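Local coordinates for protein angel homolog 2 (Homo sapiens, PDB 6RW0), which acts as a 2',3'-cyclic phosphatase of the CCR4 deadenylase family and probably binds the 3'-untranslated regions of mRNAs, at residues K49-V54 with L422-L427; S146-L151 with L175-K180; I366-E371 with L389-R394. All blocks are in the same frame, centred on the assembly; numbering follows the deposited sequence.

Contact 1 (K49-V54 with L422-L427); sequences KFDFSV and LAKFRL
F52 and F425 meet on the buried face of an antiparallel strand pair, where 49-54 and 422-427 zip together through six backbone hydrogen bonds. CB of F425 sits over the face of the F52 ring, 4.2 Å from its centroid, a CH-pi contact that leaves the two ring planes inclined at 39°. The F52 ring sits here because CG stands between the backbone N and the carbonyl carbon (chi1 66°). V54 closes the row, its CG2 lying 3.9 Å from CE2 of F425 at the edge of that ring, while the side chains of F50 and L427 meet at their CB atoms.

The other face, that of D51, S53, K424 and R426, is charged and more open to solvent. R426 grips D51 side-on, nearly coplanar with the carboxylate: NE to OD1 at 2.8 Å and NH2 to OD2 at 2.9 Å, both on syn lone pairs, which fixes the rotation of both groups. K49 lays CD over one guanidinium face, 3.6 Å from NE of R426, and sends NZ back in a weak 3.3 Å bond to OD2 of D51. A water donates to OD2 of D51 and accepts from K424 NZ. The positive groups around one carboxylate probably favour its ionised form. Strand 49-58, early in the chain, and the last strand, 421-428, thus lie side by side within one sheet, consistent with the DNase I-like alpha/beta sandwich.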
loop_
_atom_site.group_PDB
_atom_site.type_symbol
_atom_site.label_atom_id
_atom_site.label_comp_id
_atom_site.label_asym_id
_atom_site.label_seq_id
_atom_site.Cartn_x
_atom_site.Cartn_y
_atom_site.Cartn_z
ATOM N N LYS A 49 10.978 -18.429 -17.346
ATOM C CA LYS A 49 10.252 -17.652 -16.319
ATOM C C LYS A 49 11.162 -16.598 -15.707
ATOM O O LYS A 49 12.358 -16.734 -15.801
ATOM C CB LYS A 49 9.843 -18.611 -15.200
ATOM C CG LYS A 49 10.982 -18.905 -14.232
ATOM C CD LYS A 49 11.051 -20.301 -13.707
ATOM C CE LYS A 49 12.405 -20.663 -13.134
ATOM N NZ LYS A 49 12.953 -19.633 -12.225
ATOM N N PHE A 50 10.568 -15.580 -15.092
ATOM C CA PHE A 50 11.281 -14.547 -14.318
ATOM C C PHE A 50 10.619 -14.551 -12.939
ATOM O O PHE A 50 9.458 -14.275 -12.896
ATOM C CB PHE A 50 11.204 -13.179 -14.988
ATOM C CG PHE A 50 11.822 -12.065 -14.188
ATOM C CD1 PHE A 50 13.190 -11.932 -14.082
ATOM C CD2 PHE A 50 11.029 -11.147 -13.528
ATOM C CE1 PHE A 50 13.752 -10.898 -13.358
ATOM C CE2 PHE A 50 11.594 -10.125 -12.796
ATOM C CZ PHE A 50 12.951 -9.998 -12.708
ATOM N N ASP A 51 11.347 -14.842 -11.871
ATOM C CA ASP A 51 10.783 -14.908 -10.508
ATOM C C ASP A 51 11.287 -13.687 -9.748
ATOM O O ASP A 51 12.415 -13.324 -9.942
ATOM C CB ASP A 51 11.199 -16.187 -9.784
ATOM C CG ASP A 51 10.548 -17.449 -10.314
ATOM O OD1 ASP A 51 9.657 -17.351 -11.121
ATOM O OD2 ASP A 51 10.961 -18.516 -9.885
ATOM N N PHE A 52 10.440 -13.050 -8.955
ATOM C CA PHE A 52 10.852 -11.878 -8.164
ATOM C C PHE A 52 9.948 -11.785 -6.950
ATOM O O PHE A 52 8.820 -12.183 -7.004
ATOM C CB PHE A 52 10.816 -10.594 -8.996
ATOM C CG PHE A 52 9.444 -10.171 -9.435
ATOM C CD1 PHE A 52 8.804 -10.793 -10.485
ATOM C CD2 PHE A 52 8.786 -9.159 -8.773
ATOM C CE1 PHE A 52 7.542 -10.399 -10.875
ATOM C CE2 PHE A 52 7.523 -8.768 -9.167
ATOM C CZ PHE A 52 6.904 -9.385 -10.216
ATOM N N SER A 53 10.504 -11.234 -5.896
ATOM C CA SER A 53 9.794 -11.027 -4.647
ATOM C C SER A 53 9.558 -9.546 -4.381
ATOM O O SER A 53 10.320 -8.681 -4.834
ATOM C CB SER A 53 10.565 -11.643 -3.476
ATOM O OG SER A 53 11.874 -11.099 -3.396
ATOM N N VAL A 54 8.481 -9.273 -3.645
ATOM C CA VAL A 54 8.025 -7.926 -3.328
ATOM C C VAL A 54 7.679 -7.859 -1.851
ATOM O O VAL A 54 6.908 -8.690 -1.351
ATOM C CB VAL A 54 6.780 -7.525 -4.145
ATOM C CG1 VAL A 54 6.324 -6.100 -3.767
ATOM C CG2 VAL A 54 7.026 -7.626 -5.624
ATOM N N LEU A 422 5.000 -9.869 2.266
ATOM C CA LEU A 422 6.030 -10.357 1.359
ATOM C C LEU A 422 5.449 -11.438 0.475
ATOM O O LEU A 422 4.784 -12.357 0.966
ATOM C CB LEU A 422 7.223 -10.888 2.157
ATOM C CG LEU A 422 8.439 -11.401 1.388
ATOM C CD1 LEU A 422 9.163 -10.318 0.599
ATOM C CD2 LEU A 422 9.408 -12.077 2.383
ATOM N N ALA A 423 5.723 -11.337 -0.826
ATOM C CA ALA A 423 5.232 -12.287 -1.805
ATOM C C ALA A 423 6.344 -12.631 -2.779
ATOM O O ALA A 423 7.198 -11.794 -3.087
ATOM C CB ALA A 423 4.076 -11.689 -2.605
ATOM N N LYS A 424 6.290 -13.850 -3.308
ATOM C CA LYS A 424 7.136 -14.244 -4.427
ATOM C C LYS A 424 6.253 -14.524 -5.635
ATOM O O LYS A 424 5.297 -15.305 -5.539
ATOM C CB LYS A 424 7.988 -15.471 -4.127
ATOM C CG LYS A 424 8.963 -15.756 -5.269
ATOM C CD LYS A 424 10.144 -16.618 -4.847
ATOM C CE LYS A 424 10.467 -17.641 -5.924
ATOM N NZ LYS A 424 11.830 -18.210 -5.784
ATOM N N PHE A 425 6.598 -13.900 -6.747
ATOM C CA PHE A 425 5.824 -13.994 -7.998
ATOM C C PHE A 425 6.638 -14.653 -9.108
ATOM O O PHE A 425 7.841 -14.628 -9.065
ATOM C CB PHE A 425 5.428 -12.602 -8.496
ATOM C CG PHE A 425 4.460 -11.868 -7.611
ATOM C CD1 PHE A 425 3.142 -12.256 -7.507
ATOM C CD2 PHE A 425 4.876 -10.770 -6.891
ATOM C CE1 PHE A 425 2.266 -11.575 -6.684
ATOM C CE2 PHE A 425 4.000 -10.099 -6.068
ATOM C CZ PHE A 425 2.699 -10.495 -5.972
ATOM N N ARG A 426 5.932 -15.213 -10.075
ATOM C CA ARG A 426 6.538 -15.786 -11.284
ATOM C C ARG A 426 5.921 -15.107 -12.507
ATOM O O ARG A 426 4.720 -15.073 -12.600
ATOM C CB ARG A 426 6.271 -17.288 -11.390
ATOM C CG ARG A 426 6.700 -17.868 -12.727
ATOM C CD ARG A 426 7.010 -19.349 -12.645
ATOM N NE ARG A 426 8.112 -19.608 -11.757
ATOM C CZ ARG A 426 8.308 -20.758 -11.135
ATOM N NH1 ARG A 426 7.505 -21.770 -11.370
ATOM N NH2 ARG A 426 9.304 -20.898 -10.294
ATOM N N LEU A 427 6.734 -14.588 -13.410
ATOM C CA LEU A 427 6.243 -14.118 -14.709
ATOM C C LEU A 427 6.623 -15.220 -15.702
ATOM O O LEU A 427 7.796 -15.448 -15.870
ATOM C CB LEU A 427 6.920 -12.800 -15.060
ATOM C CG LEU A 427 6.648 -12.304 -16.471
ATOM C CD1 LEU A 427 5.170 -12.094 -16.692
ATOM C CD2 LEU A 427 7.432 -11.042 -16.746
HETATM O O HOH W 1 12.822 -18.731 -8.095
#

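Contact 2 (S146-L151 with L175-K180); sequences SKFSLL and LLLQPK
F148 packs against L177 on the inward face of an antiparallel strand pair, 148-151 with 175-179, at the border of one sheet of the DNase I-like sandwich. F148 has its CG anti to the carbonyl carbon (chi1 -55°). CG of L177 is likewise anti to its own carbonyl carbon, which carries CD1 over the ring face, 4.1 Å from the centroid of F148 and only 13° off the normal. CB of L177 adds a second touch, 3.8 Å from CD1 of F148, and F143 of strand 137-144 covers both residues from the facing sheet. The other methyl of L177, CD2, turns to L150, whose CD1 meets it at 3.8 Å.

S149 and Q178, whose side chains lie on the other face, are joined by two backbone bonds. Farther along, L151 points at the neighbouring strand, bringing CD1 to 3.9 Å from CD2 of L176 and also against OE1 of Q178. The Q178 chain bends at chi2, and while OE1 lies against L151, its NE2 is bonded to the carbonyl of C186.

Beyond the strand ends the pairing goes on in altered form. K180 N bonds to K147 O from well above the carbonyl plane, and a water donates to both S146 O and K180 O. The K180 chain, extended beyond CG, runs across the backbone of F148, and its NZ bonds to the carbonyl of H145. Just short of that end, CE of K180 lies 3.3 Å from OG of S149.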
loop_
_atom_site.group_PDB
_atom_site.type_symbol
_atom_site.label_atom_id
_atom_site.label_comp_id
_atom_site.label_asym_id
_atom_site.label_seq_id
_atom_site.Cartn_x
_atom_site.Cartn_y
_atom_site.Cartn_z
ATOM N N SER A 146 20.505 -5.594 -9.832
ATOM C CA SER A 146 20.829 -6.893 -10.455
ATOM C C SER A 146 19.588 -7.510 -11.112
ATOM O O SER A 146 19.770 -8.330 -11.973
ATOM C CB SER A 146 21.440 -7.832 -9.454
ATOM O OG SER A 146 20.488 -8.316 -8.533
ATOM N N LYS A 147 18.375 -7.208 -10.651
ATOM C CA LYS A 147 17.134 -7.830 -11.163
ATOM C C LYS A 147 16.379 -6.960 -12.169
ATOM O O LYS A 147 15.673 -7.524 -12.953
ATOM C CB LYS A 147 16.193 -8.135 -9.997
ATOM C CG LYS A 147 16.628 -9.268 -9.090
ATOM C CD LYS A 147 16.507 -10.635 -9.712
ATOM C CE LYS A 147 15.093 -11.152 -9.836
ATOM N NZ LYS A 147 15.071 -12.576 -10.251
ATOM N N PHE A 148 16.521 -5.645 -12.142
ATOM C CA PHE A 148 15.737 -4.784 -13.051
ATOM C C PHE A 148 16.485 -3.524 -13.470
ATOM O O PHE A 148 17.356 -3.079 -12.765
ATOM C CB PHE A 148 14.498 -4.191 -12.360
ATOM C CG PHE A 148 13.552 -5.164 -11.717
ATOM C CD1 PHE A 148 12.522 -5.714 -12.434
ATOM C CD2 PHE A 148 13.680 -5.499 -10.389
ATOM C CE1 PHE A 148 11.652 -6.591 -11.832
ATOM C CE2 PHE A 148 12.813 -6.393 -9.797
ATOM C CZ PHE A 148 11.795 -6.931 -10.518
ATOM N N SER A 149 16.100 -2.991 -14.622
ATOM C CA SER A 149 16.441 -1.636 -15.020
ATOM C C SER A 149 15.212 -0.743 -14.895
ATOM O O SER A 149 14.071 -1.200 -15.005
ATOM C CB SER A 149 16.916 -1.569 -16.474
ATOM O OG SER A 149 18.124 -2.290 -16.667
ATOM N N LEU A 150 15.451 0.542 -14.690
ATOM C CA LEU A 150 14.377 1.503 -14.500
ATOM C C LEU A 150 14.006 2.130 -15.835
ATOM O O LEU A 150 14.857 2.723 -16.505
ATOM C CB LEU A 150 14.869 2.576 -13.541
ATOM C CG LEU A 150 13.904 3.690 -13.165
ATOM C CD1 LEU A 150 12.618 3.152 -12.584
ATOM C CD2 LEU A 150 14.643 4.594 -12.192
ATOM N N LEU A 151 12.730 2.029 -16.203
ATOM C CA LEU A 151 12.252 2.673 -17.420
ATOM C C LEU A 151 11.642 4.046 -17.152
ATOM O O LEU A 151 11.845 4.974 -17.944
ATOM C CB LEU A 151 11.227 1.784 -18.128
ATOM C CG LEU A 151 11.757 0.408 -18.536
ATOM C CD1 LEU A 151 10.677 -0.377 -19.256
ATOM C CD2 LEU A 151 12.980 0.553 -19.411
ATOM N N LEU A 175 6.539 2.983 -10.617
ATOM C CA LEU A 175 7.733 2.761 -11.416
ATOM C C LEU A 175 7.406 1.775 -12.526
ATOM O O LEU A 175 6.588 0.868 -12.353
ATOM C CB LEU A 175 8.893 2.185 -10.595
ATOM C CG LEU A 175 9.386 2.947 -9.366
ATOM C CD1 LEU A 175 10.728 2.378 -8.885
ATOM C CD2 LEU A 175 9.494 4.438 -9.576
ATOM N N LEU A 176 8.062 1.944 -13.663
ATOM C CA LEU A 176 8.037 0.945 -14.717
ATOM C C LEU A 176 9.437 0.350 -14.786
ATOM O O LEU A 176 10.413 1.088 -14.958
ATOM C CB LEU A 176 7.621 1.558 -16.046
ATOM C CG LEU A 176 7.315 0.497 -17.103
ATOM C CD1 LEU A 176 6.083 -0.352 -16.790
ATOM C CD2 LEU A 176 7.149 1.173 -18.457
ATOM N N LEU A 177 9.517 -0.958 -14.579
ATOM C CA LEU A 177 10.795 -1.686 -14.458
ATOM C C LEU A 177 10.950 -2.712 -15.577
ATOM O O LEU A 177 9.985 -3.307 -15.931
ATOM C CB LEU A 177 10.844 -2.420 -13.116
ATOM C CG LEU A 177 10.677 -1.574 -11.863
ATOM C CD1 LEU A 177 10.749 -2.458 -10.637
ATOM C CD2 LEU A 177 11.728 -0.489 -11.778
ATOM N N GLN A 178 12.160 -2.892 -16.087
ATOM C CA GLN A 178 12.437 -3.901 -17.121
ATOM C C GLN A 178 13.191 -5.049 -16.446
ATOM O O GLN A 178 14.286 -4.816 -15.980
ATOM C CB GLN A 178 13.262 -3.310 -18.255
ATOM C CG GLN A 178 13.506 -4.311 -19.369
ATOM C CD GLN A 178 12.221 -4.790 -19.983
ATOM O OE1 GLN A 178 11.323 -4.019 -20.241
ATOM N NE2 GLN A 178 12.102 -6.083 -20.181
ATOM N N PRO A 179 12.638 -6.271 -16.380
ATOM C CA PRO A 179 13.369 -7.396 -15.827
ATOM C C PRO A 179 14.690 -7.606 -16.583
ATOM O O PRO A 179 14.676 -7.507 -17.755
ATOM C CB PRO A 179 12.418 -8.575 -16.029
ATOM C CG PRO A 179 11.068 -7.938 -16.022
ATOM C CD PRO A 179 11.277 -6.627 -16.742
ATOM N N LYS A 180 15.776 -7.885 -15.871
ATOM C CA LYS A 180 17.110 -8.090 -16.470
ATOM C C LYS A 180 17.295 -9.559 -16.828
ATOM O O LYS A 180 17.795 -10.279 -15.999
ATOM C CB LYS A 180 18.184 -7.664 -15.478
ATOM C CG LYS A 180 18.501 -6.191 -15.512
ATOM C CD LYS A 180 19.827 -5.861 -14.933
ATOM C CE LYS A 180 20.034 -4.373 -14.876
ATOM N NZ LYS A 180 21.241 -4.019 -14.111
HETATM O O HOH W 2 18.204 -10.644 -13.334
#

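Contact 3 (I366-E371 with L389-R394); sequences IFYSAE and LKLLAR
In the space between the two sheets of the sandwich, Y368 on the end of strand 359-369 reaches over to the start of strand 390-395, which belongs to the other sheet. One direct backbone bond joins the segments, from L389 N to S369 O at 2.9 Å. Y368 carries the rest. Its CG lies between the backbone N and the carbonyl carbon (chi1 65°), which directs the ring at 389-391: the ring edge faces L389 O, 3.7 Å from CE1 of Y368, and CB of L391 lies 3.6 Å from the Y368 hydroxyl oxygen, the two side chains crossing at about a right angle. CD1 of Y368 also touches CB of L389 at 4.1 Å. A water bridges the Y368 OH to L391 N, and a second one donates to L389 O and accepts from E371 N. A leucine in place of this tyrosine has no hydroxyl, so the water on L391 N would probably be held less firmly and CB of L391 would lose part of its packing surface. The ring of F425 flanks Y368 as well, and S369 OG is bonded to I231 N. Such interleaving of side chains from facing beta sheets is typical of the alpha/beta sandwich core of the DNase I-like fold.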
loop_
_atom_site.group_PDB
_atom_site.type_symbol
_atom_site.label_atom_id
_atom_site.label_comp_id
_atom_site.label_asym_id
_atom_site.label_seq_id
_atom_site.Cartn_x
_atom_site.Cartn_y
_atom_site.Cartn_z
ATOM N N ILE A 366 -0.803 -6.331 -0.874
ATOM C CA ILE A 366 -0.114 -6.469 -2.153
ATOM C C ILE A 366 -1.151 -6.999 -3.135
ATOM O O ILE A 366 -1.629 -8.133 -2.989
ATOM C CB ILE A 366 1.104 -7.399 -2.085
ATOM C CG1 ILE A 366 2.157 -6.894 -1.095
ATOM C CG2 ILE A 366 1.731 -7.490 -3.481
ATOM C CD1 ILE A 366 3.308 -7.863 -0.816
ATOM N N PHE A 367 -1.518 -6.183 -4.116
ATOM C CA PHE A 367 -2.397 -6.583 -5.202
ATOM C C PHE A 367 -1.546 -6.838 -6.439
ATOM O O PHE A 367 -0.488 -6.228 -6.616
ATOM C CB PHE A 367 -3.399 -5.478 -5.505
ATOM C CG PHE A 367 -4.362 -5.185 -4.387
ATOM C CD1 PHE A 367 -5.410 -6.042 -4.124
ATOM C CD2 PHE A 367 -4.252 -4.014 -3.642
ATOM C CE1 PHE A 367 -6.324 -5.750 -3.120
ATOM C CE2 PHE A 367 -5.170 -3.711 -2.648
ATOM C CZ PHE A 367 -6.190 -4.589 -2.376
ATOM N N TYR A 368 -1.991 -7.767 -7.283
ATOM C CA TYR A 368 -1.216 -8.105 -8.471
ATOM C C TYR A 368 -2.130 -8.530 -9.613
ATOM O O TYR A 368 -3.225 -9.049 -9.394
ATOM C CB TYR A 368 -0.196 -9.214 -8.168
ATOM C CG TYR A 368 -0.807 -10.555 -7.798
ATOM C CD1 TYR A 368 -0.885 -11.585 -8.724
ATOM C CD2 TYR A 368 -1.304 -10.793 -6.516
ATOM C CE1 TYR A 368 -1.441 -12.816 -8.393
ATOM C CE2 TYR A 368 -1.863 -12.015 -6.180
ATOM C CZ TYR A 368 -1.933 -13.023 -7.122
ATOM O OH TYR A 368 -2.488 -14.246 -6.805
ATOM N N SER A 369 -1.650 -8.307 -10.839
ATOM C CA SER A 369 -2.357 -8.739 -12.035
ATOM C C SER A 369 -2.481 -10.243 -12.063
ATOM O O SER A 369 -1.470 -10.946 -12.007
ATOM C CB SER A 369 -1.515 -8.385 -13.257
ATOM O OG SER A 369 -1.506 -7.010 -13.459
ATOM N N ALA A 370 -3.701 -10.742 -12.234
ATOM C CA ALA A 370 -3.863 -12.187 -12.265
ATOM C C ALA A 370 -5.044 -12.609 -13.123
ATOM O O ALA A 370 -6.029 -11.878 -13.267
ATOM C CB ALA A 370 -4.041 -12.767 -10.853
ATOM N N GLU A 371 -4.928 -13.818 -13.675
ATOM C CA GLU A 371 -6.016 -14.487 -14.371
ATOM C C GLU A 371 -7.128 -14.818 -13.382
ATOM O O GLU A 371 -8.301 -14.577 -13.646
ATOM C CB GLU A 371 -5.529 -15.797 -14.997
ATOM C CG GLU A 371 -4.271 -15.681 -15.836
ATOM C CD GLU A 371 -4.539 -15.149 -17.229
ATOM O OE1 GLU A 371 -5.651 -14.633 -17.466
ATOM O OE2 GLU A 371 -3.637 -15.251 -18.088
ATOM N N LEU A 389 0.437 -12.558 -13.402
ATOM C CA LEU A 389 1.575 -13.054 -12.611
ATOM C C LEU A 389 1.076 -14.260 -11.824
ATOM O O LEU A 389 -0.088 -14.301 -11.509
ATOM C CB LEU A 389 2.037 -11.973 -11.640
ATOM C CG LEU A 389 2.782 -10.805 -12.259
ATOM C CD1 LEU A 389 2.941 -9.700 -11.232
ATOM C CD2 LEU A 389 4.124 -11.252 -12.797
ATOM N N LYS A 390 1.945 -15.214 -11.548
ATOM C CA LYS A 390 1.591 -16.362 -10.697
ATOM C C LYS A 390 2.148 -16.093 -9.304
ATOM O O LYS A 390 3.297 -15.720 -9.192
ATOM C CB LYS A 390 2.169 -17.662 -11.252
ATOM C CG LYS A 390 1.748 -17.976 -12.672
ATOM C CD LYS A 390 0.419 -18.667 -12.767
ATOM C CE LYS A 390 0.203 -19.320 -14.121
ATOM N NZ LYS A 390 1.382 -20.111 -14.555
ATOM N N LEU A 391 1.311 -16.228 -8.296
ATOM C CA LEU A 391 1.770 -16.120 -6.918
ATOM C C LEU A 391 2.373 -17.457 -6.513
ATOM O O LEU A 391 1.675 -18.476 -6.487
ATOM C CB LEU A 391 0.616 -15.766 -5.987
ATOM C CG LEU A 391 1.018 -15.681 -4.516
ATOM C CD1 LEU A 391 2.012 -14.572 -4.282
ATOM C CD2 LEU A 391 -0.214 -15.469 -3.654
ATOM N N LEU A 392 3.666 -17.456 -6.208
ATOM C CA LEU A 392 4.332 -18.686 -5.798
ATOM C C LEU A 392 4.263 -18.909 -4.293
ATOM O O LEU A 392 4.101 -20.051 -3.843
ATOM C CB LEU A 392 5.802 -18.633 -6.216
ATOM C CG LEU A 392 6.117 -18.519 -7.704
ATOM C CD1 LEU A 392 7.631 -18.391 -7.904
ATOM C CD2 LEU A 392 5.569 -19.730 -8.440
ATOM N N ALA A 393 4.402 -17.847 -3.504
ATOM C CA ALA A 393 4.473 -17.979 -2.056
ATOM C C ALA A 393 4.199 -16.631 -1.410
ATOM O O ALA A 393 4.353 -15.574 -2.028
ATOM C CB ALA A 393 5.853 -18.477 -1.617
ATOM N N ARG A 394 3.806 -16.683 -0.139
ATOM C CA ARG A 394 3.600 -15.480 0.654
ATOM C C ARG A 394 4.052 -15.757 2.080
ATOM O O ARG A 394 4.066 -16.904 2.534
ATOM C CB ARG A 394 2.134 -15.041 0.653
ATOM C CG ARG A 394 1.201 -16.054 1.267
ATOM C CD ARG A 394 -0.257 -15.682 1.039
ATOM N NE ARG A 394 -1.087 -16.755 1.568
ATOM C CZ ARG A 394 -2.289 -17.086 1.118
ATOM N NH1 ARG A 394 -2.848 -16.420 0.118
ATOM N NH2 ARG A 394 -2.933 -18.097 1.684
HETATM O O HOH W 3 -1.552 -16.426 -8.652
HETATM O O HOH W 4 -2.275 -15.043 -13.441
#

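Overall arrangement
Contact 1 pairs neighbouring strands of one sheet, contact 2 does so in the other, and contact 3 spans the two. Contact 3 is the most buried and the smallest in area, resting on one tyrosine, a single backbone bond and bridging waters; contacts 1 and 2 each have one apolar and one more open face, charged in contact 1 but mostly leucine, serine and amide in contact 2. Strand 421-428 links contacts 1 and 3, bonding to 390-395 through K424 and R426, while F425 packs on Y368. Contacts 1 and 2 meet where F50 packs on F148 and K147 NZ reaches D51 O. Contacts 2 and 3 do not touch, although both reach the same sheet.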